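Uncharacterized protein (Staphylococcus aureus subsp. aureus, PDB 4H0A) is of unknown function but belongs to the CAP (cysteine-rich secretory protein) family, joining a CAP domain to a CAP-associated N-terminal region. Local coordinates at residues K50-K55 against Y72-K77; S103-G108 against I148-I153; S138-K143 against S159-K164; H287-S292 against Y316-L321. One frame throughout, in Å; residues are numbered along the deposited sequence.

Interaction 1: K50-K55 against Y72-K77; sequences KVLTSK and YVFKDK. With EDO (1,2-ethanediol), chain E.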
loop_
_atom_site.group_PDB
_atom_site.type_symbol
_atom_site.label_atom_id
_atom_site.label_comp_id
_atom_site.label_asym_id
_atom_site.label_seq_id
_atom_site.Cartn_x
_atom_site.Cartn_y
_atom_site.Cartn_z
ATOM N N LYS A 50 -2.119 16.652 -15.590
ATOM C CA LYS A 50 -1.269 17.140 -16.695
ATOM C C LYS A 50 0.064 17.744 -16.196
ATOM O O LYS A 50 1.036 17.752 -16.947
ATOM C CB LYS A 50 -2.012 18.189 -17.532
ATOM C CG LYS A 50 -3.138 17.624 -18.401
ATOM C CD LYS A 50 -3.971 18.758 -19.030
ATOM C CE LYS A 50 -5.456 18.515 -19.010
ATOM N NZ LYS A 50 -6.225 19.776 -19.193
ATOM N N VAL A 51 0.113 18.223 -14.937
ATOM C CA VAL A 51 1.332 18.771 -14.339
ATOM C C VAL A 51 2.422 17.683 -14.247
ATOM O O VAL A 51 3.589 17.980 -14.496
ATOM C CB VAL A 51 1.042 19.408 -12.951
ATOM C CG1 VAL A 51 2.335 19.767 -12.219
ATOM C CG2 VAL A 51 0.152 20.636 -13.101
ATOM N N LEU A 52 2.057 16.441 -13.900
ATOM C CA LEU A 52 3.036 15.347 -13.805
ATOM C C LEU A 52 3.379 14.790 -15.170
ATOM O O LEU A 52 4.537 14.444 -15.410
ATOM C CB LEU A 52 2.521 14.211 -12.923
ATOM C CG LEU A 52 2.085 14.576 -11.516
ATOM C CD1 LEU A 52 1.780 13.321 -10.740
ATOM C CD2 LEU A 52 3.158 15.393 -10.774
ATOM N N THR A 53 2.386 14.677 -16.065
ATOM C CA THR A 53 2.636 14.191 -17.421
ATOM C C THR A 53 3.669 15.111 -18.094
ATOM O O THR A 53 4.554 14.613 -18.775
ATOM C CB THR A 53 1.324 14.070 -18.204
ATOM O OG1 THR A 53 0.575 13.006 -17.611
ATOM C CG2 THR A 53 1.547 13.780 -19.687
ATOM N N SER A 54 3.598 16.427 -17.850
ATOM C CA SER A 54 4.578 17.377 -18.387
ATOM C C SER A 54 5.973 17.164 -17.776
ATOM O O SER A 54 6.960 17.172 -18.504
ATOM C CB SER A 54 4.127 18.812 -18.128
ATOM O OG SER A 54 2.964 19.108 -18.883
ATOM N N LYS A 55 6.049 16.967 -16.452
ATOM C CA LYS A 55 7.315 16.771 -15.741
ATOM C C LYS A 55 7.976 15.413 -16.064
ATOM O O LYS A 55 9.172 15.382 -16.357
ATOM C CB LYS A 55 7.077 16.874 -14.218
ATOM C CG LYS A 55 8.345 16.879 -13.356
ATOM C CD LYS A 55 8.034 16.752 -11.853
ATOM C CE LYS A 55 7.934 18.081 -11.136
ATOM N NZ LYS A 55 9.270 18.623 -10.763
ATOM N N TYR A 72 -2.517 6.561 -11.689
ATOM C CA TYR A 72 -1.420 6.760 -12.635
ATOM C C TYR A 72 -0.182 6.267 -11.960
ATOM O O TYR A 72 0.094 6.717 -10.845
ATOM C CB TYR A 72 -1.257 8.249 -13.001
ATOM C CG TYR A 72 -2.380 8.820 -13.826
ATOM C CD1 TYR A 72 -3.630 9.063 -13.265
ATOM C CD2 TYR A 72 -2.175 9.192 -15.153
ATOM C CE1 TYR A 72 -4.679 9.566 -14.032
ATOM C CE2 TYR A 72 -3.209 9.723 -15.921
ATOM C CZ TYR A 72 -4.464 9.891 -15.359
ATOM O OH TYR A 72 -5.483 10.423 -16.097
ATOM N N VAL A 73 0.579 5.371 -12.594
ATOM C CA VAL A 73 1.800 4.897 -11.958
ATOM C C VAL A 73 2.969 5.465 -12.726
ATOM O O VAL A 73 3.022 5.330 -13.950
ATOM C CB VAL A 73 1.845 3.357 -11.865
ATOM C CG1 VAL A 73 3.136 2.877 -11.189
ATOM C CG2 VAL A 73 0.616 2.841 -11.120
ATOM N N PHE A 74 3.907 6.112 -12.013
ATOM C CA PHE A 74 5.125 6.656 -12.602
ATOM C C PHE A 74 6.293 6.017 -11.897
ATOM O O PHE A 74 6.359 6.082 -10.670
ATOM C CB PHE A 74 5.197 8.179 -12.439
ATOM C CG PHE A 74 4.098 8.962 -13.089
ATOM C CD1 PHE A 74 2.927 9.254 -12.395
ATOM C CD2 PHE A 74 4.252 9.473 -14.372
ATOM C CE1 PHE A 74 1.927 10.024 -12.983
ATOM C CE2 PHE A 74 3.254 10.251 -14.952
ATOM C CZ PHE A 74 2.099 10.521 -14.256
ATOM N N LYS A 75 7.215 5.407 -12.631
ATOM C CA LYS A 75 8.342 4.791 -11.943
ATOM C C LYS A 75 9.598 4.780 -12.765
ATOM O O LYS A 75 9.563 4.799 -13.990
ATOM C CB LYS A 75 7.995 3.360 -11.534
ATOM C CG LYS A 75 7.560 2.468 -12.666
ATOM C CD LYS A 75 7.312 1.046 -12.214
ATOM C CE LYS A 75 7.186 0.124 -13.409
ATOM N NZ LYS A 75 7.107 -1.300 -13.006
ATOM N N ASP A 76 10.720 4.728 -12.058
ATOM C CA ASP A 76 12.035 4.619 -12.660
ATOM C C ASP A 76 12.952 3.975 -11.612
ATOM O O ASP A 76 12.477 3.587 -10.545
ATOM C CB ASP A 76 12.529 5.989 -13.179
ATOM C CG ASP A 76 12.836 7.062 -12.151
ATOM O OD1 ASP A 76 13.007 6.722 -10.962
ATOM O OD2 ASP A 76 12.947 8.243 -12.544
ATOM N N LYS A 77 14.229 3.830 -11.900
ATOM C CA LYS A 77 15.151 3.180 -10.972
ATOM C C LYS A 77 15.155 3.790 -9.564
ATOM O O LYS A 77 15.276 3.027 -8.609
ATOM C CB LYS A 77 16.598 3.196 -11.524
ATOM C CG LYS A 77 17.564 2.322 -10.734
ATOM C CD LYS A 77 18.850 2.020 -11.509
ATOM C CE LYS A 77 18.718 0.822 -12.423
ATOM N NZ LYS A 77 20.012 0.480 -13.077
HETATM C C1 EDO E . 9.675 9.161 -13.924
HETATM O O1 EDO E . 8.859 8.170 -14.506
HETATM C C2 EDO E . 9.267 9.353 -12.458
HETATM O O2 EDO E . 10.202 10.230 -11.855
#
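Leu52 of the helix and Phe74 of the strand carry the apolar part of this contact. Leu52 CB lies 3.9 Å from Phe74 CZ, approaching the ring at a slant, and Leu52 CD1 comes 4.0 Å from Phe74 CE1. Phe74 sets its CG anti to the carbonyl carbon (chi1 -61°), which sends the ring out from the sheet with its far end against the helix. A long, flat phenylalanine suits the 9.0 Å between the CA atoms of Leu52 and Phe74, and the leucine lays CB and one methyl against its end. Trp44 and Val83 also touch Leu52, while Ala59 touches Phe74.

One polar atom meets the aromatic: Thr53 OG1 sits near the ring plane, at its edge, 4.4 Å from Phe74 CZ. The contact is loose, yet an oxygen beside C-H groups is electrostatically sound.

No hydrogen bond crosses between the segments. Within the helix, Lys50 O accepts from Ser54 N at 3.0 Å and from Ser54 OG at 3.1 Å, the two donors arriving from opposite faces of the carbonyl plane. Beyond the ring, a 1,2-ethanediol, probably from the crystallisation liquor, makes weak bonds to Lys75 O and Asp76 OD2. Lys75 NZ forms a salt bridge with Glu211 of helix 201-219.

Helix 50-56 thus covers strand 69-76, next to the outermost strand 61-65 of the seven-stranded antiparallel sheet in the CAP-associated N-terminal region. The contacts are mostly apolar, so shape and the burial of carbon surface probably hold the pair.

Interaction 2: S103-G108 against I148-I153; sequences SPLKIG and IKYGDI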
loop_
_atom_site.group_PDB
_atom_site.type_symbol
_atom_site.label_atom_id
_atom_site.label_comp_id
_atom_site.label_asym_id
_atom_site.label_seq_id
_atom_site.Cartn_x
_atom_site.Cartn_y
_atom_site.Cartn_z
ATOM N N SER A 103 8.983 15.918 1.320
ATOM C CA SER A 103 9.149 16.975 2.324
ATOM C C SER A 103 7.822 17.267 3.037
ATOM O O SER A 103 6.769 17.181 2.405
ATOM C CB SER A 103 9.688 18.253 1.693
ATOM O OG SER A 103 11.007 18.055 1.220
ATOM N N PRO A 104 7.829 17.528 4.360
ATOM C CA PRO A 104 8.996 17.699 5.251
ATOM C C PRO A 104 9.652 16.394 5.707
ATOM O O PRO A 104 10.611 16.439 6.474
ATOM C CB PRO A 104 8.395 18.450 6.447
ATOM C CG PRO A 104 6.992 17.953 6.521
ATOM C CD PRO A 104 6.564 17.785 5.075
ATOM N N LEU A 105 9.171 15.242 5.218
ATOM C CA LEU A 105 9.728 13.948 5.588
ATOM C C LEU A 105 10.839 13.554 4.617
ATOM O O LEU A 105 11.082 14.256 3.635
ATOM C CB LEU A 105 8.606 12.898 5.595
ATOM C CG LEU A 105 7.417 13.299 6.496
ATOM C CD1 LEU A 105 6.180 12.653 6.070
ATOM C CD2 LEU A 105 7.711 13.015 7.946
ATOM N N LYS A 106 11.546 12.462 4.924
ATOM C CA LYS A 106 12.584 11.909 4.059
ATOM C C LYS A 106 12.567 10.409 4.163
ATOM O O LYS A 106 12.595 9.889 5.275
ATOM C CB LYS A 106 13.989 12.433 4.423
ATOM C CG LYS A 106 14.198 13.914 4.170
ATOM C CD LYS A 106 15.614 14.365 4.518
ATOM C CE LYS A 106 15.746 15.870 4.591
ATOM N NZ LYS A 106 15.530 16.525 3.271
ATOM N N ILE A 107 12.585 9.703 3.027
ATOM C CA ILE A 107 12.667 8.241 3.042
ATOM C C ILE A 107 13.987 7.863 3.729
ATOM O O ILE A 107 15.027 8.421 3.385
ATOM C CB ILE A 107 12.584 7.633 1.602
ATOM C CG1 ILE A 107 11.262 8.005 0.862
ATOM C CG2 ILE A 107 12.790 6.113 1.640
ATOM C CD1 ILE A 107 10.011 7.730 1.587
ATOM N N GLY A 108 13.924 6.958 4.694
ATOM C CA GLY A 108 15.098 6.512 5.437
ATOM C C GLY A 108 15.367 7.270 6.723
ATOM O O GLY A 108 16.261 6.876 7.471
ATOM N N ILE A 148 -0.679 12.523 9.648
ATOM C CA ILE A 148 -0.269 13.893 9.983
ATOM C C ILE A 148 -1.032 14.864 9.117
ATOM O O ILE A 148 -1.123 14.635 7.917
ATOM C CB ILE A 148 1.267 14.090 9.802
ATOM C CG1 ILE A 148 2.072 12.981 10.526
ATOM C CG2 ILE A 148 1.691 15.482 10.301
ATOM C CD1 ILE A 148 3.571 12.980 10.260
ATOM N N LYS A 149 -1.539 15.968 9.699
ATOM C CA LYS A 149 -2.231 16.981 8.913
ATOM C C LYS A 149 -1.218 18.062 8.548
ATOM O O LYS A 149 -0.594 18.630 9.438
ATOM C CB LYS A 149 -3.423 17.565 9.687
ATOM C CG LYS A 149 -4.338 18.432 8.829
ATOM C CD LYS A 149 -5.594 18.862 9.581
ATOM C CE LYS A 149 -6.465 19.784 8.759
ATOM N NZ LYS A 149 -7.762 20.068 9.425
ATOM N N TYR A 150 -1.013 18.300 7.244
ATOM C CA TYR A 150 -0.124 19.340 6.718
ATOM C C TYR A 150 -0.988 20.322 5.968
ATOM O O TYR A 150 -1.462 20.005 4.875
ATOM C CB TYR A 150 0.943 18.741 5.788
ATOM C CG TYR A 150 1.993 17.930 6.511
ATOM C CD1 TYR A 150 2.894 18.534 7.380
ATOM C CD2 TYR A 150 2.115 16.564 6.294
ATOM C CE1 TYR A 150 3.861 17.793 8.050
ATOM C CE2 TYR A 150 3.097 15.816 6.938
ATOM C CZ TYR A 150 3.978 16.437 7.806
ATOM O OH TYR A 150 4.944 15.704 8.451
ATOM N N GLY A 151 -1.242 21.480 6.566
ATOM C CA GLY A 151 -2.136 22.458 5.967
ATOM C C GLY A 151 -3.531 21.866 5.898
ATOM O O GLY A 151 -4.028 21.382 6.916
ATOM N N ASP A 152 -4.127 21.827 4.690
ATOM C CA ASP A 152 -5.468 21.259 4.457
ATOM C C ASP A 152 -5.408 19.797 3.964
ATOM O O ASP A 152 -6.462 19.219 3.688
ATOM C CB ASP A 152 -6.247 22.106 3.426
ATOM N N ILE A 153 -4.204 19.190 3.847
ATOM C CA ILE A 153 -4.090 17.801 3.378
ATOM C C ILE A 153 -3.478 16.938 4.473
ATOM O O ILE A 153 -3.091 17.449 5.534
ATOM C CB ILE A 153 -3.308 17.694 2.037
ATOM C CG1 ILE A 153 -1.847 18.198 2.151
ATOM C CG2 ILE A 153 -4.064 18.448 0.947
ATOM C CD1 ILE A 153 -0.952 17.695 1.014
#
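Tyr150 N bonds to Ile153 O at 2.8 Å, and Ile153 N returns the bond to Tyr150 O at 3.0 Å; this hydrogen-bonded pair closes the turn from which the Tyr150 ring reaches out to Pro104. Pro104 CD lies over one face of that ring, 4.2 Å from its centroid and 20° off the normal, a CH-pi contact. Pro104 CG comes closer to the rim, 3.5 Å from Tyr150 CE1. The ring is held from both sides, since Ile148 CG2 covers the opposite face, 3.5 Å above the plane.

The turn is of type II', linking the antiparallel strands 145-150 and 153-159 in a tight beta hairpin, and the loop after strand 89-96 lies against the same sheet. Gly151 occupies the turn's second position at phi 64°, psi -124°, angles that glycine adopts without strain.

Pro104 follows a cis peptide bond, and its puckered ring turns CG and CD to the tyrosine. Leu105 packs against the phenol oxygen, with CD2 3.9 Å from Tyr150 OH. The leucine also reaches Val157 of strand 153-159 and Val169 of strand 166-172.

Interaction 3: S138-K143 against S159-K164; sequences SDEDLK and SDQQSK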
loop_
_atom_site.group_PDB
_atom_site.type_symbol
_atom_site.label_atom_id
_atom_site.label_comp_id
_atom_site.label_asym_id
_atom_site.label_seq_id
_atom_site.Cartn_x
_atom_site.Cartn_y
_atom_site.Cartn_z
ATOM N N SER A 138 -4.691 3.135 16.674
ATOM C CA SER A 138 -4.099 2.185 17.631
ATOM C C SER A 138 -2.636 2.528 17.920
ATOM O O SER A 138 -2.085 3.434 17.291
ATOM C CB SER A 138 -4.201 0.749 17.105
ATOM O OG SER A 138 -3.343 0.487 16.004
ATOM N N ASP A 139 -2.008 1.811 18.885
ATOM C CA ASP A 139 -0.595 2.041 19.241
ATOM C C ASP A 139 0.320 1.836 18.044
ATOM O O ASP A 139 1.208 2.654 17.810
ATOM C CB ASP A 139 -0.132 1.120 20.393
ATOM C CG ASP A 139 -0.257 1.743 21.766
ATOM O OD1 ASP A 139 0.010 2.957 21.894
ATOM O OD2 ASP A 139 -0.616 1.012 22.721
ATOM N N GLU A 140 0.103 0.735 17.312
ATOM C CA GLU A 140 0.843 0.381 16.104
ATOM C C GLU A 140 0.673 1.471 15.023
ATOM O O GLU A 140 1.653 1.806 14.356
ATOM C CB GLU A 140 0.351 -0.989 15.574
ATOM C CG GLU A 140 1.060 -1.502 14.327
ATOM C CD GLU A 140 0.610 -2.881 13.876
ATOM O OE1 GLU A 140 0.719 -3.833 14.682
ATOM O OE2 GLU A 140 0.173 -3.015 12.710
ATOM N N ASP A 141 -0.560 2.030 14.863
ATOM C CA ASP A 141 -0.840 3.060 13.845
ATOM C C ASP A 141 -0.038 4.347 14.073
ATOM O O ASP A 141 0.494 4.893 13.117
ATOM C CB ASP A 141 -2.343 3.415 13.795
ATOM C CG ASP A 141 -3.268 2.292 13.362
ATOM O OD1 ASP A 141 -2.856 1.476 12.506
ATOM O OD2 ASP A 141 -4.431 2.271 13.824
ATOM N N LEU A 142 0.069 4.824 15.318
ATOM C CA LEU A 142 0.803 6.069 15.590
ATOM C C LEU A 142 2.298 5.967 15.341
ATOM O O LEU A 142 2.927 6.965 14.973
ATOM C CB LEU A 142 0.603 6.509 17.046
ATOM C CG LEU A 142 -0.776 7.012 17.374
ATOM C CD1 LEU A 142 -0.990 7.015 18.863
ATOM C CD2 LEU A 142 -0.983 8.413 16.822
ATOM N N LYS A 143 2.874 4.793 15.598
ATOM C CA LYS A 143 4.317 4.594 15.449
ATOM C C LYS A 143 4.705 4.225 14.012
ATOM O O LYS A 143 5.789 4.611 13.578
ATOM C CB LYS A 143 4.824 3.494 16.407
ATOM C CG LYS A 143 5.522 4.019 17.664
ATOM C CD LYS A 143 4.581 4.683 18.654
ATOM C CE LYS A 143 5.304 5.017 19.935
ATOM N NZ LYS A 143 4.447 5.774 20.888
ATOM N N SER A 159 6.340 3.451 8.541
ATOM C CA SER A 159 7.641 3.137 9.144
ATOM C C SER A 159 7.770 1.673 9.399
ATOM O O SER A 159 6.774 0.960 9.533
ATOM C CB SER A 159 7.853 3.871 10.463
ATOM O OG SER A 159 7.703 5.272 10.327
ATOM N N ASP A 160 9.016 1.241 9.540
ATOM C CA ASP A 160 9.352 -0.143 9.796
ATOM C C ASP A 160 9.299 -0.389 11.307
ATOM O O ASP A 160 9.832 0.410 12.073
ATOM C CB ASP A 160 10.753 -0.406 9.231
ATOM C CG ASP A 160 11.106 -1.858 9.003
ATOM O OD1 ASP A 160 10.288 -2.578 8.407
ATOM O OD2 ASP A 160 12.221 -2.266 9.397
ATOM N N GLN A 161 8.665 -1.481 11.740
ATOM C CA GLN A 161 8.571 -1.802 13.167
ATOM C C GLN A 161 9.953 -2.247 13.708
ATOM O O GLN A 161 10.218 -2.084 14.895
ATOM C CB GLN A 161 7.506 -2.896 13.402
ATOM C CG GLN A 161 6.763 -2.785 14.727
ATOM C CD GLN A 161 5.598 -3.753 14.768
ATOM O OE1 GLN A 161 5.761 -4.957 14.532
ATOM N NE2 GLN A 161 4.396 -3.262 15.060
ATOM N N GLN A 162 10.832 -2.779 12.825
ATOM C CA GLN A 162 12.174 -3.240 13.189
ATOM C C GLN A 162 13.203 -2.114 13.111
ATOM O O GLN A 162 13.853 -1.835 14.112
ATOM C CB GLN A 162 12.620 -4.405 12.284
ATOM C CG GLN A 162 12.216 -5.773 12.821
ATOM C CD GLN A 162 13.106 -6.229 13.947
ATOM O OE1 GLN A 162 12.696 -6.281 15.111
ATOM N NE2 GLN A 162 14.352 -6.550 13.629
ATOM N N SER A 163 13.392 -1.497 11.930
ATOM C CA SER A 163 14.393 -0.430 11.778
ATOM C C SER A 163 13.907 0.933 12.292
ATOM O O SER A 163 14.746 1.779 12.579
ATOM C CB SER A 163 14.837 -0.295 10.323
ATOM O OG SER A 163 13.766 0.004 9.447
ATOM N N LYS A 164 12.581 1.149 12.414
ATOM C CA LYS A 164 11.993 2.415 12.868
ATOM C C LYS A 164 12.359 3.575 11.919
ATOM O O LYS A 164 12.441 4.720 12.353
ATOM C CB LYS A 164 12.378 2.717 14.332
ATOM C CG LYS A 164 12.088 1.543 15.260
ATOM C CD LYS A 164 11.889 1.970 16.708
ATOM C CE LYS A 164 11.572 0.801 17.605
ATOM N NZ LYS A 164 11.176 1.242 18.971
#
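Glu140 puts CG anti to the backbone N (chi1 -179°) and continues extended, which carries its carboxylate from the flank of the helix toward the Gln161 side chain. Gln161 is also extended beyond CG, and the two chains cross at about a right angle, with carboxylate and amide planes 82° apart. They pack without a hydrogen bond between them.

Deeper in, Ser159 CB lies 3.8 Å from Lys143 O. A small serine at the end of strand 153-159 suits this close approach of the helix carbonyl, and its OG is buried here without a partner in the model; the backbone of Ser159 pairs with Thr144. Helix 139-144 thereby meets the loop joining strands 153-159 and 166-172, at the border with the CAP domain, where Glu140 touches His287 and Asn291.

Each segment is shaped by its own bonds. Ser138 and Asp141 form a capping box at the helix start: Ser138 N gives a 3.0 Å bond to Asp141 OD2, and Asp141 N a weak 3.4 Å bond to Ser138 OG. In the loop, Ser163 N binds Asp160 OD2 at 2.9 Å, an Asx motif, and Ser163 OG adds a 2.7 Å bond to that oxygen from the opposite face. Lys220 forms a salt bridge to it too.

With two donors and a lysine at one oxygen, Asp160 probably stays ionised. Two locally braced elements thus meet by van der Waals contact, with backbone pairing beside them rather than side-chain bonds across the interface.

Interaction 4: H287-S292 against Y316-L321; sequences HSWMNS and YSLIFL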
loop_
_atom_site.group_PDB
_atom_site.type_symbol
_atom_site.label_atom_id
_atom_site.label_comp_id
_atom_site.label_asym_id
_atom_site.label_seq_id
_atom_site.Cartn_x
_atom_site.Cartn_y
_atom_site.Cartn_z
ATOM N N HIS A 287 1.632 -2.373 4.649
ATOM C CA HIS A 287 1.894 -1.920 6.015
ATOM C C HIS A 287 1.547 -3.024 7.035
ATOM O O HIS A 287 2.305 -3.222 7.987
ATOM C CB HIS A 287 1.108 -0.632 6.339
ATOM C CG HIS A 287 1.095 -0.302 7.800
ATOM N ND1 HIS A 287 0.023 -0.642 8.603
ATOM C CD2 HIS A 287 2.065 0.237 8.573
ATOM C CE1 HIS A 287 0.353 -0.262 9.824
ATOM N NE2 HIS A 287 1.577 0.262 9.856
ATOM N N SER A 288 0.407 -3.721 6.852
ATOM C CA SER A 288 0.004 -4.780 7.780
ATOM C C SER A 288 0.953 -5.974 7.703
ATOM O O SER A 288 1.301 -6.523 8.744
ATOM C CB SER A 288 -1.434 -5.216 7.525
ATOM O OG SER A 288 -2.319 -4.156 7.849
ATOM N N TRP A 289 1.430 -6.339 6.496
ATOM C CA TRP A 289 2.402 -7.434 6.363
ATOM C C TRP A 289 3.768 -7.022 6.930
ATOM O O TRP A 289 4.393 -7.812 7.638
ATOM C CB TRP A 289 2.539 -7.883 4.899
ATOM C CG TRP A 289 1.348 -8.624 4.366
ATOM C CD1 TRP A 289 0.209 -8.955 5.040
ATOM C CD2 TRP A 289 1.166 -9.087 3.024
ATOM N NE1 TRP A 289 -0.651 -9.632 4.212
ATOM C CE2 TRP A 289 -0.109 -9.689 2.956
ATOM C CE3 TRP A 289 1.956 -9.052 1.867
ATOM C CZ2 TRP A 289 -0.592 -10.289 1.787
ATOM C CZ3 TRP A 289 1.480 -9.654 0.713
ATOM C CH2 TRP A 289 0.220 -10.260 0.680
HETATM N N MSE A 290 4.205 -5.779 6.669
HETATM C CA MSE A 290 5.484 -5.263 7.181
HETATM C C MSE A 290 5.496 -5.175 8.726
HETATM O O MSE A 290 6.575 -5.202 9.313
HETATM C CB MSE A 290 5.787 -3.857 6.604
HETATM C CG MSE A 290 6.141 -3.821 5.098
HETATM SE SE MSE A 290 7.835 -4.628 4.677
HETATM C CE MSE A 290 9.030 -3.556 5.745
ATOM N N ASN A 291 4.312 -5.063 9.382
ATOM C CA ASN A 291 4.226 -4.950 10.848
ATOM C C ASN A 291 3.832 -6.281 11.519
ATOM O O ASN A 291 3.493 -6.301 12.703
ATOM C CB ASN A 291 3.279 -3.816 11.225
ATOM C CG ASN A 291 3.922 -2.476 10.968
ATOM O OD1 ASN A 291 4.389 -1.820 11.886
ATOM N ND2 ASN A 291 4.037 -2.059 9.713
ATOM N N SER A 292 3.967 -7.396 10.780
ATOM C CA SER A 292 3.786 -8.756 11.267
ATOM C C SER A 292 5.098 -9.470 10.985
ATOM O O SER A 292 5.445 -9.622 9.815
ATOM C CB SER A 292 2.606 -9.422 10.568
ATOM O OG SER A 292 2.594 -10.822 10.795
ATOM N N TYR A 316 -6.143 -10.609 -0.804
ATOM C CA TYR A 316 -4.823 -10.449 -1.399
ATOM C C TYR A 316 -3.988 -11.653 -1.021
ATOM O O TYR A 316 -3.872 -11.927 0.159
ATOM C CB TYR A 316 -4.152 -9.173 -0.877
ATOM C CG TYR A 316 -4.636 -7.889 -1.513
ATOM C CD1 TYR A 316 -5.790 -7.257 -1.058
ATOM C CD2 TYR A 316 -3.872 -7.233 -2.467
ATOM C CE1 TYR A 316 -6.198 -6.032 -1.585
ATOM C CE2 TYR A 316 -4.268 -6.011 -3.000
ATOM C CZ TYR A 316 -5.431 -5.410 -2.555
ATOM O OH TYR A 316 -5.791 -4.198 -3.094
ATOM N N SER A 317 -3.409 -12.369 -1.987
ATOM C CA SER A 317 -2.556 -13.533 -1.712
ATOM C C SER A 317 -1.252 -13.396 -2.475
ATOM O O SER A 317 -1.296 -13.047 -3.650
ATOM C CB SER A 317 -3.266 -14.819 -2.117
ATOM O OG SER A 317 -2.376 -15.923 -2.111
ATOM N N LEU A 318 -0.100 -13.670 -1.827
ATOM C CA LEU A 318 1.208 -13.601 -2.486
ATOM C C LEU A 318 2.049 -14.786 -2.053
ATOM O O LEU A 318 2.391 -14.900 -0.875
ATOM C CB LEU A 318 1.920 -12.276 -2.155
ATOM C CG LEU A 318 3.170 -11.931 -2.987
ATOM C CD1 LEU A 318 2.844 -11.835 -4.497
ATOM C CD2 LEU A 318 3.781 -10.622 -2.522
ATOM N N ILE A 319 2.359 -15.683 -3.002
ATOM C CA ILE A 319 3.172 -16.874 -2.759
ATOM C C ILE A 319 4.608 -16.533 -3.112
ATOM O O ILE A 319 4.837 -15.911 -4.145
ATOM C CB ILE A 319 2.647 -18.080 -3.579
ATOM C CG1 ILE A 319 1.202 -18.424 -3.150
ATOM C CG2 ILE A 319 3.575 -19.301 -3.417
ATOM C CD1 ILE A 319 0.509 -19.403 -4.011
ATOM N N PHE A 320 5.565 -16.949 -2.271
ATOM C CA PHE A 320 7.003 -16.737 -2.487
ATOM C C PHE A 320 7.666 -18.055 -2.761
ATOM O O PHE A 320 7.214 -19.078 -2.250
ATOM C CB PHE A 320 7.664 -16.100 -1.256
ATOM C CG PHE A 320 6.951 -14.891 -0.724
ATOM C CD1 PHE A 320 5.900 -15.025 0.171
ATOM C CD2 PHE A 320 7.294 -13.620 -1.156
ATOM C CE1 PHE A 320 5.218 -13.912 0.635
ATOM C CE2 PHE A 320 6.621 -12.506 -0.680
ATOM C CZ PHE A 320 5.592 -12.659 0.218
ATOM N N LEU A 321 8.771 -18.039 -3.513
ATOM C CA LEU A 321 9.479 -19.268 -3.840
ATOM C C LEU A 321 10.974 -19.063 -3.989
ATOM O O LEU A 321 11.423 -18.062 -4.550
ATOM C CB LEU A 321 8.920 -19.803 -5.163
ATOM C CG LEU A 321 9.094 -21.290 -5.433
ATOM C CD1 LEU A 321 8.045 -22.101 -4.677
ATOM C CD2 LEU A 321 9.027 -21.577 -6.925
#
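Trp289 reaches from its helix to Leu318 of the strand, and two torsions decide how. CG stands anti to the carbonyl carbon (chi1 -71°); chi2 of -2° then puts CA in the indole plane on the CD1 side, so that the six-membered ring leads outward. Its outer carbons make the contact: CH2 and CZ3 each lie 3.9 Å from Leu318 CB, which meets the ring obliquely. Leu318 CD2 comes 4.1 Å from Trp289 CZ3. At the ring edge, near its plane, Trp289 CZ2 is 4.0 Å from Tyr316 O.

Tryptophan suits the 10.9 Å between the CA atoms of Trp289 and Leu318, a gap for a long side chain. Leu209 of helix 201-219 touches both residues, and the His295 ring meets the indole. On the other side of the strand, helix 229-242 touches Ser317 and Ile319, consistent with the alpha-beta-alpha sandwich of CAP domains.

Where the helix ends, Asn291 folds back, ND2 donating to His287 O at 2.7 Å with an N-H...O angle of 153°. Asn291 OD1 and His287 NE2 both bond to Thr144 OG1.

Trp289 NE1 has a weak bond to Val275 O, so the indole's one polar group has a partner while its carbons bury against leucine. The contact is therefore probably driven by dispersion and burial, and the weak polar tether may help orient the indole.

How the interactions relate
Interactions 1, 2 and 3 fall within the CAP-associated N-terminal region, whereas interaction 4 belongs to the CAP domain. Interactions 1 and 2 reach the same seven-stranded antiparallel sheet, with centres 20 Å apart. Interactions 2 and 3 alternate along the chain, helix 139-144 running directly into strand 145-150; their centres are 16 Å apart. Interaction 4 comes last in sequence and lies on the five-stranded mixed sheet, 27 Å from interaction 1 between centres and across the chain's centre from it. Interactions 3 and 4 nevertheless touch, Glu140 and Gln161 packing against Asn291, so the two regions pack against each other there.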